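Side-chain contact in protein synthesis inhibitor I (Hordeum vulgare, PDB 4FBC), which belongs to the ribosome-inactivating protein family of plants and holds adenosine monophosphate in a pocket of its fold: residues A177-T182 with N212-L217. The protein carries 3 engineered substitutions. Numbering follows the deposited sequence.
Sequences ATRFQT and NGWQDL. With AMP (adenosine monophosphate), chain E.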
# COMPACT_ATOMS: atom_id res chain seq x y z
N ALA A 177 0.57 0.31 5.29
CA ALA A 177 1.30 -0.64 6.13
C ALA A 177 2.43 -1.31 5.35
O ALA A 177 3.54 -1.47 5.85
CB ALA A 177 0.35 -1.69 6.67
N THR A 178 2.15 -1.71 4.11
CA THR A 178 3.18 -2.29 3.25
C THR A 178 4.30 -1.28 2.99
O THR A 178 5.49 -1.60 3.09
CB THR A 178 2.56 -2.80 1.93
OG1 THR A 178 1.63 -3.87 2.21
CG2 THR A 178 3.62 -3.30 0.98
N ARG A 179 3.92 -0.04 2.66
CA ARG A 179 4.90 0.99 2.35
C ARG A 179 5.79 1.40 3.52
O ARG A 179 6.96 1.74 3.32
CB ARG A 179 4.20 2.23 1.82
CG ARG A 179 3.66 2.07 0.41
CD ARG A 179 2.69 3.19 0.11
NE ARG A 179 2.20 3.14 -1.27
CZ ARG A 179 1.01 3.59 -1.66
NH1 ARG A 179 0.18 4.11 -0.77
NH2 ARG A 179 0.65 3.53 -2.94
N PHE A 180 5.25 1.39 4.73
CA PHE A 180 5.93 1.97 5.89
C PHE A 180 5.98 1.05 7.09
O PHE A 180 4.95 0.56 7.54
CB PHE A 180 5.24 3.27 6.32
CG PHE A 180 5.25 4.33 5.28
CD1 PHE A 180 6.41 5.05 5.02
CD2 PHE A 180 4.11 4.59 4.53
CE1 PHE A 180 6.43 6.02 4.03
CE2 PHE A 180 4.12 5.55 3.55
CZ PHE A 180 5.28 6.27 3.31
N GLN A 181 7.19 0.83 7.61
CA GLN A 181 7.37 0.04 8.83
C GLN A 181 6.75 0.73 10.04
O GLN A 181 6.36 0.08 11.01
CB GLN A 181 8.86 -0.21 9.10
CG GLN A 181 9.60 -0.90 7.96
CD GLN A 181 10.90 -1.52 8.42
OE1 GLN A 181 10.90 -2.48 9.20
NE2 GLN A 181 12.02 -0.98 7.95
N THR A 182 6.68 2.06 9.98
CA THR A 182 6.04 2.81 11.05
C THR A 182 4.55 2.47 11.11
O THR A 182 4.02 2.14 12.18
CB THR A 182 6.20 4.31 10.83
OG1 THR A 182 5.93 4.60 9.46
CG2 THR A 182 7.61 4.78 11.19
N ASN A 212 1.83 10.82 3.24
CA ASN A 212 1.65 11.84 2.20
C ASN A 212 2.92 12.20 1.42
O ASN A 212 2.89 13.05 0.52
CB ASN A 212 1.00 13.10 2.80
CG ASN A 212 -0.47 12.90 3.15
OD1 ASN A 212 -1.16 12.05 2.57
ND2 ASN A 212 -0.96 13.69 4.10
N GLY A 213 4.04 11.54 1.74
CA GLY A 213 5.32 11.82 1.09
C GLY A 213 6.17 10.59 0.78
O GLY A 213 7.40 10.64 0.85
N TRP A 214 5.53 9.49 0.40
CA TRP A 214 6.23 8.24 0.12
C TRP A 214 7.31 8.41 -0.96
O TRP A 214 8.43 7.94 -0.81
CB TRP A 214 5.22 7.17 -0.29
CG TRP A 214 5.78 5.80 -0.56
CD1 TRP A 214 6.72 5.11 0.15
CD2 TRP A 214 5.38 4.94 -1.64
NE1 TRP A 214 6.94 3.88 -0.42
CE2 TRP A 214 6.13 3.75 -1.52
CE3 TRP A 214 4.47 5.06 -2.70
CZ2 TRP A 214 5.99 2.69 -2.42
CZ3 TRP A 214 4.33 4.02 -3.58
CH2 TRP A 214 5.09 2.84 -3.44
N GLN A 215 6.96 9.10 -2.04
CA GLN A 215 7.93 9.34 -3.11
C GLN A 215 9.11 10.19 -2.60
O GLN A 215 10.27 9.89 -2.89
CB GLN A 215 7.24 9.99 -4.32
CG GLN A 215 8.18 10.26 -5.50
CD GLN A 215 7.41 10.61 -6.76
OE1 GLN A 215 6.28 11.10 -6.71
NE2 GLN A 215 8.02 10.34 -7.91
N ASP A 216 8.80 11.25 -1.85
CA ASP A 216 9.83 12.13 -1.29
C ASP A 216 10.80 11.37 -0.38
O ASP A 216 12.00 11.56 -0.45
CB ASP A 216 9.19 13.27 -0.48
CG ASP A 216 8.55 14.33 -1.35
OD1 ASP A 216 8.88 14.41 -2.56
OD2 ASP A 216 7.72 15.09 -0.82
N LEU A 217 10.26 10.51 0.48
CA LEU A 217 11.11 9.77 1.42
C LEU A 217 11.92 8.72 0.66
O LEU A 217 13.10 8.52 0.94
CB LEU A 217 10.28 9.13 2.54
CG LEU A 217 11.08 8.40 3.63
CD1 LEU A 217 12.08 9.32 4.32
CD2 LEU A 217 10.13 7.78 4.66
P AMP E . -0.65 10.97 -7.06
O1P AMP E . -2.10 11.41 -6.94
O2P AMP E . 0.41 12.03 -7.23
O3P AMP E . -0.52 9.95 -8.18
O5' AMP E . -0.28 10.03 -5.83
C5' AMP E . 0.42 10.53 -4.70
C4' AMP E . 0.52 9.49 -3.61
O4' AMP E . -0.80 9.21 -3.08
C3' AMP E . 1.04 8.13 -4.05
O3' AMP E . 2.46 8.07 -4.13
C2' AMP E . 0.45 7.18 -3.02
O2' AMP E . 1.21 7.21 -1.81
C1' AMP E . -0.91 7.84 -2.75
N9 AMP E . -2.00 7.25 -3.56
C8 AMP E . -2.68 7.88 -4.55
N7 AMP E . -3.63 7.08 -5.10
C5 AMP E . -3.58 5.89 -4.44
C6 AMP E . -4.31 4.60 -4.50
N6 AMP E . -5.31 4.40 -5.40
N1 AMP E . -3.94 3.63 -3.62
C2 AMP E . -2.94 3.81 -2.73
N3 AMP E . -2.25 4.96 -2.62
C4 AMP E . -2.52 6.02 -3.43
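Arg-179 lays its side chain across one face of the Trp-214 indole, the two running at about a right angle. CD sits over the six-membered ring, 14° off the normal at its centroid, a CH-pi contact. CG lies over the CE2 side, and NE rides above the rim, 3.3 Å from Trp-214 CZ3. The chain is extended from CG to NE, which carries the guanidinium past the indole toward the ligand; CZ of Arg-179 makes an off-centre cation-pi contact with the six-membered ring of Trp-214, the two planes 43° apart. There NH1 donates to N3 of AMP at 3.2 Å, and the ribose O2' lies over one guanidinium face. Glu-176 forms a salt bridge with NH1, and the backbone O of Asn-86 accepts from NH2.

Phe-180, where helix 157-179 gives way to helix 181-190, meets the five-membered end of the indole: its CZ is 3.7 Å from Trp-214 CD1. The ring planes are 71° apart, and Leu-217 CD2 lies at the edge of the Phe-180 ring. Trp-214 NE1 donates to the backbone O of Ile-257, which, with the arginine packed on its face, would limit the rotation of the indole.

Both Arg-179 and Trp-214 line the AMP pocket, the ribose O3' lying at the indole edge. The indole face thus backs the CG-CD-NE part of the arginine, whose NH1 is held by both AMP N3 and Glu-176.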